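Side-chain contacts in pre-crRNA processing endonuclease (Streptococcus pyogenes serotype M1, PDB 3VZH), which probably cleaves precursor CRISPR RNA as a Cas5d endoribonuclease of the type I-C system, part of bacterial immunity against mobile genetic elements: residues Y34-R39 with N66-E71; A48-P53 with E126-K131; L170-H175 with C209-T214; T192-V195 with V200-F203. All coordinates share one frame; numbering follows the deposited sequence.

Contacts 1, 3 and 4 form one cluster, while contact 2 lies across the centre of the chain from them, its centre 24 to 29 Å from theirs. Contacts 3 and 4 are closest, with centres 11 Å apart: they share strand 200-213, and M173 N probably donates to T192 O at 2.9 Å. Contact 1 is 13 Å from contact 4 and 18 Å from contact 3, centre to centre, and V36 joins all three, its CG2 lying 3.4 Å from L170 CD1 and 3.5 Å from I201 CD1. Contact 2 comes no nearer than about 11 Å to contact 1, nearest atoms. None of the four includes a bound ligand.

Contact 1 (Y34-R39 with N66-E71); sequences YSVPTR and NQIQTE
I68 reaches from the loop before strand 70-74 towards S35 and V36, and every contact between 34-39 and 66-71 passes through this one side chain. Its CG1 stands anti to the carbonyl carbon (chi1 -69°), CG2 takes the position anti to the backbone N, and an extended chi2 of 163° carries CD1 out to the tip. With this shape three carbons gather round a single backbone oxygen: S35 O is 3.8 Å from I68 CG1, 3.9 Å from I68 CD1 and 4.1 Å from I68 CG2. These are contacts of hydrocarbon with a carbonyl, held by dispersion and shape, with no polar bond between the segments. The same CD1 is also met by two side chains of the loop, S35 through its CB at 4.3 Å and V36 through its CG1 at 4.2 Å. V36 has CG1 anti to its own carbonyl carbon (chi1 -59°), which turns this methyl to the isoleucine tip while CG2 faces the strands of the main sheet. The contact is small, burying 102 Å² in all: V36 is its buried end, and S35 and I68 lie nearer the surface. Beyond it, I68 also packs on L92 of strand 88-93, and its backbone N is bonded to Y163 OH. V36 rests on M173 of strand 173-178, and T38 OG1 accepts from A41 N and caps the start of helix 39-49. The pair thus links the loop leading into that helix with the approach to an outermost strand of the three-stranded sheet.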
loop_
_atom_site.group_PDB
_atom_site.type_symbol
_atom_site.label_atom_id
_atom_site.label_comp_id
_atom_site.label_asym_id
_atom_site.label_seq_id
_atom_site.Cartn_x
_atom_site.Cartn_y
_atom_site.Cartn_z
ATOM N N TYR A 34 6.351 -3.913 -11.633
ATOM C CA TYR A 34 4.934 -4.068 -11.971
ATOM C C TYR A 34 4.463 -2.730 -12.366
ATOM O O TYR A 34 5.092 -1.704 -12.019
ATOM C CB TYR A 34 4.162 -4.464 -10.701
ATOM C CG TYR A 34 4.288 -5.943 -10.329
ATOM C CD1 TYR A 34 3.842 -6.945 -11.218
ATOM C CD2 TYR A 34 4.791 -6.323 -9.073
ATOM C CE1 TYR A 34 3.942 -8.332 -10.882
ATOM C CE2 TYR A 34 4.894 -7.711 -8.724
ATOM C CZ TYR A 34 4.441 -8.686 -9.613
ATOM O OH TYR A 34 4.487 -10.036 -9.250
ATOM N N SER A 35 3.322 -2.703 -13.051
ATOM C CA SER A 35 2.811 -1.439 -13.507
ATOM C C SER A 35 2.128 -0.632 -12.436
ATOM O O SER A 35 1.803 0.535 -12.671
ATOM C CB SER A 35 1.733 -1.713 -14.606
ATOM O OG SER A 35 2.275 -2.468 -15.677
ATOM N N VAL A 36 1.790 -1.267 -11.315
ATOM C CA VAL A 36 1.107 -0.566 -10.235
ATOM C C VAL A 36 1.672 -1.140 -8.913
ATOM O O VAL A 36 2.357 -2.159 -8.910
ATOM C CB VAL A 36 -0.443 -0.739 -10.298
ATOM C CG1 VAL A 36 -1.016 -0.211 -11.631
ATOM C CG2 VAL A 36 -0.793 -2.192 -10.174
ATOM N N PRO A 37 1.371 -0.487 -7.765
ATOM C CA PRO A 37 1.929 -1.060 -6.520
ATOM C C PRO A 37 1.389 -2.445 -6.127
ATOM O O PRO A 37 0.285 -2.814 -6.520
ATOM C CB PRO A 37 1.607 -0.015 -5.438
ATOM C CG PRO A 37 0.945 1.162 -6.153
ATOM C CD PRO A 37 0.513 0.689 -7.525
ATOM N N THR A 38 2.202 -3.262 -5.465
ATOM C CA THR A 38 1.679 -4.479 -4.828
ATOM C C THR A 38 1.056 -4.093 -3.440
ATOM O O THR A 38 1.409 -3.007 -2.833
ATOM C CB THR A 38 2.800 -5.492 -4.582
ATOM O OG1 THR A 38 3.780 -4.839 -3.790
ATOM C CG2 THR A 38 3.396 -5.984 -5.934
ATOM N N ARG A 39 0.157 -4.935 -2.916
ATOM C CA ARG A 39 -0.384 -4.712 -1.579
ATOM C C ARG A 39 0.744 -4.619 -0.565
ATOM O O ARG A 39 0.759 -3.719 0.325
ATOM C CB ARG A 39 -1.397 -5.745 -1.155
ATOM C CG ARG A 39 -2.297 -5.119 -0.077
ATOM C CD ARG A 39 -2.781 -6.102 0.960
ATOM N NE ARG A 39 -4.064 -5.647 1.437
ATOM C CZ ARG A 39 -4.845 -6.343 2.230
ATOM N NH1 ARG A 39 -4.430 -7.527 2.673
ATOM N NH2 ARG A 39 -6.028 -5.849 2.571
ATOM N N ASN A 66 -2.045 8.698 -11.974
ATOM C CA ASN A 66 -1.268 9.180 -13.151
ATOM C C ASN A 66 -1.134 8.116 -14.235
ATOM O O ASN A 66 -0.943 6.911 -13.895
ATOM C CB ASN A 66 0.168 9.640 -12.782
ATOM C CG ASN A 66 0.189 10.999 -12.106
ATOM O OD1 ASN A 66 -0.873 11.607 -11.913
ATOM N ND2 ASN A 66 1.411 11.479 -11.694
ATOM N N GLN A 67 -1.131 8.593 -15.489
ATOM C CA GLN A 67 -0.612 7.803 -16.622
ATOM C C GLN A 67 0.583 6.905 -16.183
ATOM O O GLN A 67 1.585 7.353 -15.593
ATOM C CB GLN A 67 -0.223 8.728 -17.762
ATOM C CG GLN A 67 0.375 7.982 -18.941
ATOM C CD GLN A 67 0.624 8.926 -20.091
ATOM O OE1 GLN A 67 0.289 10.117 -20.051
ATOM N NE2 GLN A 67 1.147 8.399 -21.115
ATOM N N ILE A 68 0.544 5.646 -16.585
ATOM C CA ILE A 68 1.636 4.710 -16.306
ATOM C C ILE A 68 2.748 4.916 -17.345
ATOM O O ILE A 68 2.471 4.802 -18.537
ATOM C CB ILE A 68 1.126 3.268 -16.353
ATOM C CG1 ILE A 68 0.164 2.974 -15.146
ATOM C CG2 ILE A 68 2.267 2.220 -16.352
ATOM C CD1 ILE A 68 -0.659 1.733 -15.393
ATOM N N GLN A 69 3.948 5.283 -16.876
ATOM C CA GLN A 69 5.087 5.618 -17.750
ATOM C C GLN A 69 6.266 4.949 -17.091
ATOM O O GLN A 69 6.241 4.767 -15.881
ATOM C CB GLN A 69 5.311 7.146 -17.680
ATOM C CG GLN A 69 4.182 7.994 -18.272
ATOM C CD GLN A 69 4.581 9.461 -18.398
ATOM O OE1 GLN A 69 5.026 9.881 -19.450
ATOM N NE2 GLN A 69 4.439 10.228 -17.329
ATOM N N THR A 70 7.247 4.533 -17.876
ATOM C CA THR A 70 8.405 3.878 -17.320
ATOM C C THR A 70 9.679 4.546 -17.836
ATOM O O THR A 70 9.655 5.266 -18.853
ATOM C CB THR A 70 8.439 2.366 -17.686
ATOM O OG1 THR A 70 8.694 2.201 -19.079
ATOM C CG2 THR A 70 7.071 1.641 -17.305
ATOM N N GLU A 71 10.780 4.258 -17.125
ATOM C CA GLU A 71 12.076 4.766 -17.458
ATOM C C GLU A 71 13.057 3.684 -17.180
ATOM O O GLU A 71 12.940 2.948 -16.209
ATOM C CB GLU A 71 12.429 5.970 -16.595
ATOM C CG GLU A 71 11.584 7.174 -16.943
ATOM C CD GLU A 71 12.100 7.924 -18.175
ATOM O OE1 GLU A 71 11.417 8.851 -18.624
ATOM O OE2 GLU A 71 13.186 7.618 -18.695
#

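Contact 2 (A48-P53 with E126-K131); sequences AIYYKP and ERSIRK
I49 and I129 supply the apolar part of this helix-to-helix contact, with I49 CG2 lying 3.8 Å from I129 CG1. The I49 methyl, anti to its backbone N, also comes within 3.9 Å of I129 N, so it sits against the helix backbone as well as against the side chain. The long arm of I129 is extended (chi2 161°), and its CG1, rather than its tip, does the touching.

Contacts of carbon with polar atoms come next. S128 presses its CB to 3.5 Å from I49 O, but S128 OG stays 4.0 Å from that oxygen, and the pair is packing rather than a bond. S128 has OG beside its own backbone N (chi1 -59°), where it is hydrogen-bonded to I124 O one turn earlier; this buried hydroxyl is thereby satisfied within its own helix. Y50 adds van der Waals contact from its near end, with CB 3.9 Å and CG 4.1 Å from S128 OG, which approaches the ring obliquely.

The polar end of Y50 is engaged about two turns earlier in helix 118-130, where its OH is bonded to H121 ND1; N57 ND2 donates to its carbonyl O and fixes the backbone just after helix 39-49 ends. All four touching residues are buried. On the sheet side of the two helix ends, V11 of strand 9-15 receives both isoleucines, V148 of strand 147-150 lies against I49 and F9 against I129. The loop at R134 and R135 bonds to the backbone of A48 and I49, closing off the C-terminal end of helix 39-49.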
loop_
_atom_site.group_PDB
_atom_site.type_symbol
_atom_site.label_atom_id
_atom_site.label_comp_id
_atom_site.label_asym_id
_atom_site.label_seq_id
_atom_site.Cartn_x
_atom_site.Cartn_y
_atom_site.Cartn_z
ATOM N N ALA A 48 5.268 2.816 7.390
ATOM C CA ALA A 48 6.271 3.858 7.578
ATOM C C ALA A 48 5.577 5.129 8.072
ATOM O O ALA A 48 6.223 5.983 8.695
ATOM C CB ALA A 48 6.983 4.147 6.249
ATOM N N ILE A 49 4.316 5.296 7.745
ATOM C CA ILE A 49 3.636 6.479 8.305
ATOM C C ILE A 49 3.492 6.387 9.834
ATOM O O ILE A 49 3.913 7.312 10.580
ATOM C CB ILE A 49 2.286 6.643 7.631
ATOM C CG1 ILE A 49 2.557 6.857 6.127
ATOM C CG2 ILE A 49 1.439 7.753 8.288
ATOM C CD1 ILE A 49 1.267 7.137 5.336
ATOM N N TYR A 50 2.928 5.278 10.292
ATOM C CA TYR A 50 2.815 5.013 11.734
ATOM C C TYR A 50 2.646 3.514 11.947
ATOM O O TYR A 50 1.741 2.888 11.345
ATOM C CB TYR A 50 1.610 5.776 12.292
ATOM C CG TYR A 50 1.309 5.567 13.765
ATOM C CD1 TYR A 50 2.345 5.461 14.729
ATOM C CD2 TYR A 50 -0.004 5.524 14.189
ATOM C CE1 TYR A 50 2.024 5.289 16.085
ATOM C CE2 TYR A 50 -0.322 5.319 15.529
ATOM C CZ TYR A 50 0.707 5.227 16.459
ATOM O OH TYR A 50 0.391 5.065 17.819
ATOM N N TYR A 51 3.527 2.965 12.773
ATOM C CA TYR A 51 3.565 1.522 13.047
ATOM C C TYR A 51 3.575 1.325 14.562
ATOM O O TYR A 51 4.357 2.009 15.276
ATOM C CB TYR A 51 4.848 0.854 12.485
ATOM C CG TYR A 51 4.823 -0.588 12.894
ATOM C CD1 TYR A 51 4.011 -1.503 12.221
ATOM C CD2 TYR A 51 5.523 -1.035 14.005
ATOM C CE1 TYR A 51 3.908 -2.822 12.664
ATOM C CE2 TYR A 51 5.416 -2.338 14.454
ATOM C CZ TYR A 51 4.623 -3.238 13.730
ATOM O OH TYR A 51 4.464 -4.575 14.085
ATOM N N LYS A 52 2.711 0.451 15.070
ATOM C CA LYS A 52 2.857 -0.071 16.461
ATOM C C LYS A 52 2.532 -1.539 16.423
ATOM O O LYS A 52 1.676 -1.945 15.625
ATOM C CB LYS A 52 1.898 0.667 17.428
ATOM C CG LYS A 52 2.248 2.094 17.743
ATOM C CD LYS A 52 3.474 2.252 18.552
ATOM C CE LYS A 52 3.112 2.164 20.022
ATOM N NZ LYS A 52 4.280 2.163 20.927
ATOM N N PRO A 53 3.198 -2.363 17.246
ATOM C CA PRO A 53 2.879 -3.777 17.278
ATOM C C PRO A 53 1.453 -3.982 17.835
ATOM O O PRO A 53 0.848 -5.040 17.651
ATOM C CB PRO A 53 3.925 -4.331 18.255
ATOM C CG PRO A 53 4.342 -3.147 19.093
ATOM C CD PRO A 53 4.302 -2.002 18.141
ATOM N N GLU A 126 -3.624 10.268 12.433
ATOM C CA GLU A 126 -3.881 11.523 11.737
ATOM C C GLU A 126 -2.707 12.524 11.736
ATOM O O GLU A 126 -2.385 13.120 10.672
ATOM C CB GLU A 126 -5.099 12.219 12.308
ATOM C CG GLU A 126 -6.253 11.330 12.511
ATOM C CD GLU A 126 -7.404 12.092 13.182
ATOM O OE1 GLU A 126 -8.561 11.750 12.876
ATOM O OE2 GLU A 126 -7.153 13.011 14.010
ATOM N N ARG A 127 -2.085 12.757 12.883
ATOM C CA ARG A 127 -0.887 13.625 13.009
ATOM C C ARG A 127 0.293 13.124 12.199
ATOM O O ARG A 127 0.967 13.930 11.554
ATOM C CB ARG A 127 -0.460 13.780 14.500
ATOM C CG ARG A 127 -1.568 14.488 15.281
ATOM C CD ARG A 127 -1.102 15.043 16.622
ATOM N NE ARG A 127 -1.632 14.272 17.743
ATOM C CZ ARG A 127 -0.930 13.396 18.473
ATOM N NH1 ARG A 127 -1.523 12.758 19.487
ATOM N NH2 ARG A 127 0.359 13.163 18.208
ATOM N N SER A 128 0.485 11.802 12.190
ATOM C CA SER A 128 1.590 11.181 11.406
ATOM C C SER A 128 1.395 11.383 9.918
ATOM O O SER A 128 2.343 11.777 9.210
ATOM C CB SER A 128 1.707 9.701 11.759
ATOM O OG SER A 128 1.951 9.588 13.152
ATOM N N ILE A 129 0.151 11.232 9.437
ATOM C CA ILE A 129 -0.145 11.473 8.050
ATOM C C ILE A 129 0.148 12.936 7.683
ATOM O O ILE A 129 0.833 13.221 6.656
ATOM C CB ILE A 129 -1.620 11.133 7.709
ATOM C CG1 ILE A 129 -1.817 9.583 7.639
ATOM C CG2 ILE A 129 -2.008 11.849 6.417
ATOM C CD1 ILE A 129 -3.223 9.050 7.762
ATOM N N ARG A 130 -0.350 13.830 8.515
ATOM C CA ARG A 130 -0.223 15.249 8.250
ATOM C C ARG A 130 1.227 15.714 8.129
ATOM O O ARG A 130 1.522 16.648 7.343
ATOM C CB ARG A 130 -0.979 16.074 9.310
ATOM C CG ARG A 130 -1.070 17.562 8.915
ATOM C CD ARG A 130 -2.328 18.222 9.478
ATOM N NE ARG A 130 -3.600 17.586 9.043
ATOM C CZ ARG A 130 -4.763 17.879 9.617
ATOM N NH1 ARG A 130 -4.785 18.770 10.627
ATOM N NH2 ARG A 130 -5.903 17.348 9.216
ATOM N N LYS A 131 2.149 15.089 8.857
ATOM C CA LYS A 131 3.540 15.556 8.816
ATOM C C LYS A 131 4.412 14.645 7.906
ATOM O O LYS A 131 5.631 14.719 7.940
ATOM C CB LYS A 131 4.071 15.654 10.247
ATOM C CG LYS A 131 4.292 14.311 10.918
ATOM C CD LYS A 131 4.864 14.422 12.326
ATOM C CE LYS A 131 5.684 13.169 12.540
ATOM N NZ LYS A 131 6.792 13.004 11.539
#

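Contact 3 (L170-H175 with C209-T214); sequences LGIMFH and CDIVNT
CG of H175 points anti to the backbone N (chi1 -179°), and a chi2 of -85° turns the ring plane roughly perpendicular to the CA-CB-CG plane, so that one face is offered to C209. The cysteine meets it with SG beside its own backbone N. Its sulfur hangs over that face, 3.6 Å from the centre of the H175 ring and 24° off the normal. It is displaced toward the rim, nearest H175 CG and CD2, both 3.4 Å from C209 SG: a sulfur-aromatic contact made over the pi face. H175 NE2 is hydrogen-bonded to K204 O, which probably helps to fix the rotation of the ring.

A second, more exposed patch lies at I172, where the chain turns a corner between strands 167-171 and 173-178. Its CG2 meets I211 CD1 at 4.0 Å, the two side chains running at about a right angle. Its CD1, folded back by chi2, comes 4.3 Å from D210 OD2, an oxygen already bonded to K193 N of the intervening strand.

Strand 188-197 separates the two partners in the antiparallel sheet, pairing with both. The two patches lie on opposite faces of that strand, H175 with C209 on the side of T192, I172 with I211 on the side of F191. D210 and I211 both stand opposite F191, a classic beta bulge in strand 200-213.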
loop_
_atom_site.group_PDB
_atom_site.type_symbol
_atom_site.label_atom_id
_atom_site.label_comp_id
_atom_site.label_asym_id
_atom_site.label_seq_id
_atom_site.Cartn_x
_atom_site.Cartn_y
_atom_site.Cartn_z
ATOM N N LEU A 170 -4.304 -6.570 -14.912
ATOM C CA LEU A 170 -2.870 -6.604 -14.855
ATOM C C LEU A 170 -2.365 -8.044 -14.664
ATOM O O LEU A 170 -1.186 -8.243 -14.646
ATOM C CB LEU A 170 -2.362 -5.619 -13.757
ATOM C CG LEU A 170 -2.758 -4.144 -14.077
ATOM C CD1 LEU A 170 -2.552 -3.250 -12.888
ATOM C CD2 LEU A 170 -2.020 -3.595 -15.237
ATOM N N GLY A 171 -3.260 -9.054 -14.610
ATOM C CA GLY A 171 -2.767 -10.481 -14.533
ATOM C C GLY A 171 -2.370 -10.790 -13.130
ATOM O O GLY A 171 -2.676 -10.046 -12.205
ATOM N N ILE A 172 -1.579 -11.842 -12.950
ATOM C CA ILE A 172 -1.280 -12.266 -11.612
ATOM C C ILE A 172 -0.153 -11.427 -11.015
ATOM O O ILE A 172 0.913 -11.273 -11.618
ATOM C CB ILE A 172 -0.779 -13.730 -11.638
ATOM C CG1 ILE A 172 -1.800 -14.631 -12.329
ATOM C CG2 ILE A 172 -0.631 -14.231 -10.211
ATOM C CD1 ILE A 172 -3.158 -14.701 -11.630
ATOM N N MET A 173 -0.368 -10.866 -9.836
ATOM C CA MET A 173 0.633 -10.020 -9.156
ATOM C C MET A 173 0.909 -10.595 -7.795
ATOM O O MET A 173 -0.020 -11.086 -7.104
ATOM C CB MET A 173 0.052 -8.594 -8.964
ATOM C CG MET A 173 0.131 -7.815 -10.270
ATOM S SD MET A 173 -0.303 -6.043 -10.092
ATOM C CE MET A 173 1.156 -5.654 -9.110
ATOM N N PHE A 174 2.158 -10.528 -7.363
ATOM C CA PHE A 174 2.466 -10.691 -5.939
ATOM C C PHE A 174 1.515 -9.837 -5.088
ATOM O O PHE A 174 1.251 -8.659 -5.398
ATOM C CB PHE A 174 3.921 -10.336 -5.684
ATOM C CG PHE A 174 4.332 -10.460 -4.260
ATOM C CD1 PHE A 174 4.639 -9.319 -3.532
ATOM C CD2 PHE A 174 4.408 -11.699 -3.630
ATOM C CE1 PHE A 174 5.008 -9.411 -2.178
ATOM C CE2 PHE A 174 4.805 -11.808 -2.285
ATOM C CZ PHE A 174 5.106 -10.648 -1.556
ATOM N N HIS A 175 0.953 -10.456 -4.034
ATOM C CA HIS A 175 0.055 -9.774 -3.110
ATOM C C HIS A 175 0.832 -9.491 -1.839
ATOM O O HIS A 175 1.072 -8.336 -1.515
ATOM C CB HIS A 175 -1.100 -10.706 -2.781
ATOM C CG HIS A 175 -2.144 -10.138 -1.836
ATOM N ND1 HIS A 175 -2.012 -10.180 -0.490
ATOM C CD2 HIS A 175 -3.411 -9.576 -2.096
ATOM C CE1 HIS A 175 -3.135 -9.643 0.077
ATOM N NE2 HIS A 175 -3.988 -9.315 -0.912
ATOM N N CYS A 209 -6.797 -14.906 -2.023
ATOM C CA CYS A 209 -5.954 -14.845 -3.235
ATOM C C CYS A 209 -6.077 -16.134 -4.093
ATOM O O CYS A 209 -6.371 -17.216 -3.568
ATOM C CB CYS A 209 -4.483 -14.621 -2.877
ATOM S SG CYS A 209 -4.129 -12.866 -2.418
ATOM N N ASP A 210 -5.768 -15.989 -5.387
ATOM C CA ASP A 210 -5.871 -17.056 -6.349
ATOM C C ASP A 210 -4.860 -18.150 -6.100
ATOM O O ASP A 210 -5.127 -19.282 -6.423
ATOM C CB ASP A 210 -5.666 -16.506 -7.772
ATOM C CG ASP A 210 -6.860 -15.646 -8.242
ATOM O OD1 ASP A 210 -7.950 -15.747 -7.669
ATOM O OD2 ASP A 210 -6.676 -14.847 -9.154
ATOM N N ILE A 211 -3.705 -17.785 -5.559
ATOM C CA ILE A 211 -2.537 -18.690 -5.568
ATOM C C ILE A 211 -1.832 -18.479 -4.264
ATOM O O ILE A 211 -1.554 -17.325 -3.876
ATOM C CB ILE A 211 -1.579 -18.361 -6.774
ATOM C CG1 ILE A 211 -2.224 -18.736 -8.101
ATOM C CG2 ILE A 211 -0.245 -19.180 -6.654
ATOM C CD1 ILE A 211 -1.547 -18.056 -9.304
ATOM N N VAL A 212 -1.567 -19.594 -3.562
ATOM C CA VAL A 212 -0.744 -19.593 -2.333
ATOM C C VAL A 212 0.407 -20.584 -2.535
ATOM O O VAL A 212 0.176 -21.757 -2.857
ATOM C CB VAL A 212 -1.533 -20.071 -1.084
ATOM C CG1 VAL A 212 -0.776 -19.734 0.216
ATOM C CG2 VAL A 212 -2.930 -19.504 -1.078
ATOM N N ASN A 213 1.637 -20.130 -2.342
ATOM C CA ASN A 213 2.778 -21.057 -2.267
ATOM C C ASN A 213 3.260 -21.219 -0.832
ATOM O O ASN A 213 3.380 -20.224 -0.103
ATOM C CB ASN A 213 3.908 -20.538 -3.153
ATOM C CG ASN A 213 3.387 -20.092 -4.514
ATOM O OD1 ASN A 213 2.864 -20.911 -5.283
ATOM N ND2 ASN A 213 3.448 -18.798 -4.790
ATOM N N THR A 214 3.514 -22.457 -0.413
ATOM C CA THR A 214 4.270 -22.682 0.824
ATOM C C THR A 214 5.761 -22.836 0.548
ATOM O O THR A 214 6.593 -22.212 1.240
ATOM C CB THR A 214 3.745 -23.922 1.570
ATOM O OG1 THR A 214 2.336 -23.772 1.755
ATOM C CG2 THR A 214 4.463 -24.146 2.955
#

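Contact 4 (T192-V195 with V200-F203); sequences TKTV and VITF
T194 and I201 make the tight part of this contact, methyl against methyl: CG2 of T194 lies 3.8 Å from CG2 of I201 and 4.2 Å from its CD1. Both CG2 atoms stand anti to their own backbone N (chi1 -61° in T194), which brings them over the gap between the strands. I201 CG2 also lies against one face of the F203 ring, towards its rim, so the methyl is held between threonine and phenylalanine.

The other side is looser and bridged by water. The strand axes stay 7.2 Å apart at their closest and run at 148° to each other, splayed compared with a directly bonded antiparallel pair. V195 O stands 3.7 Å from V200 O, two acceptors with no direct bond between them. A water fills in, donating to V195 O at 2.8 Å and accepting from T202 N at 2.9 Å. Nearby, exposed T202 is bonded through OG1 to E61.

Here the backbone partners lie on the outer flanks: T194 with L170 and G171, I201 with V62, F203 with T60. The whole is a beta hairpin, 188-197 with 200-213, whose legs part near the turn and are bridged there by water.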
loop_
_atom_site.group_PDB
_atom_site.type_symbol
_atom_site.label_atom_id
_atom_site.label_comp_id
_atom_site.label_asym_id
_atom_site.label_seq_id
_atom_site.Cartn_x
_atom_site.Cartn_y
_atom_site.Cartn_z
ATOM N N THR A 192 -2.323 -12.975 -6.850
ATOM C CA THR A 192 -3.695 -12.951 -7.292
ATOM C C THR A 192 -3.870 -12.045 -8.497
ATOM O O THR A 192 -3.013 -11.195 -8.707
ATOM C CB THR A 192 -4.692 -12.620 -6.129
ATOM O OG1 THR A 192 -5.974 -13.256 -6.403
ATOM C CG2 THR A 192 -4.851 -11.044 -5.851
ATOM N N LYS A 193 -4.922 -12.342 -9.279
ATOM C CA LYS A 193 -5.373 -11.577 -10.455
ATOM C C LYS A 193 -5.749 -10.216 -9.944
ATOM O O LYS A 193 -6.535 -10.079 -9.006
ATOM C CB LYS A 193 -6.547 -12.236 -11.252
ATOM C CG LYS A 193 -7.293 -11.253 -12.241
ATOM C CD LYS A 193 -8.457 -11.914 -12.975
ATOM C CE LYS A 193 -8.192 -13.442 -12.850
ATOM N NZ LYS A 193 -8.684 -14.392 -13.874
ATOM N N THR A 194 -5.155 -9.194 -10.549
ATOM C CA THR A 194 -5.271 -7.836 -10.031
ATOM C C THR A 194 -5.888 -6.968 -11.155
ATOM O O THR A 194 -5.296 -6.855 -12.218
ATOM C CB THR A 194 -3.860 -7.345 -9.530
ATOM O OG1 THR A 194 -3.362 -8.214 -8.450
ATOM C CG2 THR A 194 -3.924 -5.832 -9.081
ATOM N N VAL A 195 -7.071 -6.386 -10.978
ATOM C CA VAL A 195 -7.728 -5.639 -12.028
ATOM C C VAL A 195 -7.870 -4.217 -11.546
ATOM O O VAL A 195 -8.303 -3.974 -10.444
ATOM C CB VAL A 195 -9.142 -6.200 -12.327
ATOM C CG1 VAL A 195 -9.815 -5.459 -13.465
ATOM C CG2 VAL A 195 -9.014 -7.685 -12.695
ATOM N N VAL A 200 -8.796 2.196 -10.043
ATOM C CA VAL A 200 -9.005 1.780 -8.655
ATOM C C VAL A 200 -8.636 0.307 -8.517
ATOM O O VAL A 200 -9.167 -0.557 -9.262
ATOM C CB VAL A 200 -10.476 1.918 -8.197
ATOM C CG1 VAL A 200 -10.507 1.627 -6.682
ATOM C CG2 VAL A 200 -10.935 3.363 -8.439
ATOM N N ILE A 201 -7.813 -0.018 -7.544
ATOM C CA ILE A 201 -7.515 -1.435 -7.274
ATOM C C ILE A 201 -8.022 -1.702 -5.858
ATOM O O ILE A 201 -7.523 -1.075 -4.874
ATOM C CB ILE A 201 -6.013 -1.806 -7.343
ATOM C CG1 ILE A 201 -5.493 -1.592 -8.770
ATOM C CG2 ILE A 201 -5.833 -3.306 -7.029
ATOM C CD1 ILE A 201 -4.015 -1.644 -8.904
ATOM N N THR A 202 -9.003 -2.608 -5.746
ATOM C CA THR A 202 -9.644 -2.913 -4.424
ATOM C C THR A 202 -9.093 -4.243 -3.999
ATOM O O THR A 202 -9.327 -5.305 -4.679
ATOM C CB THR A 202 -11.182 -2.950 -4.500
ATOM O OG1 THR A 202 -11.621 -1.752 -5.078
ATOM C CG2 THR A 202 -11.893 -3.054 -3.100
ATOM N N PHE A 203 -8.357 -4.232 -2.926
ATOM C CA PHE A 203 -7.644 -5.433 -2.599
ATOM C C PHE A 203 -8.457 -6.578 -2.009
ATOM O O PHE A 203 -9.367 -6.351 -1.230
ATOM C CB PHE A 203 -6.460 -5.110 -1.682
ATOM C CG PHE A 203 -5.428 -4.291 -2.388
ATOM C CD1 PHE A 203 -4.541 -4.875 -3.298
ATOM C CD2 PHE A 203 -5.394 -2.905 -2.173
ATOM C CE1 PHE A 203 -3.627 -4.106 -3.984
ATOM C CE2 PHE A 203 -4.462 -2.116 -2.848
ATOM C CZ PHE A 203 -3.565 -2.727 -3.751
HETATM O O HOH W 1 -9.913 -3.956 -8.139
#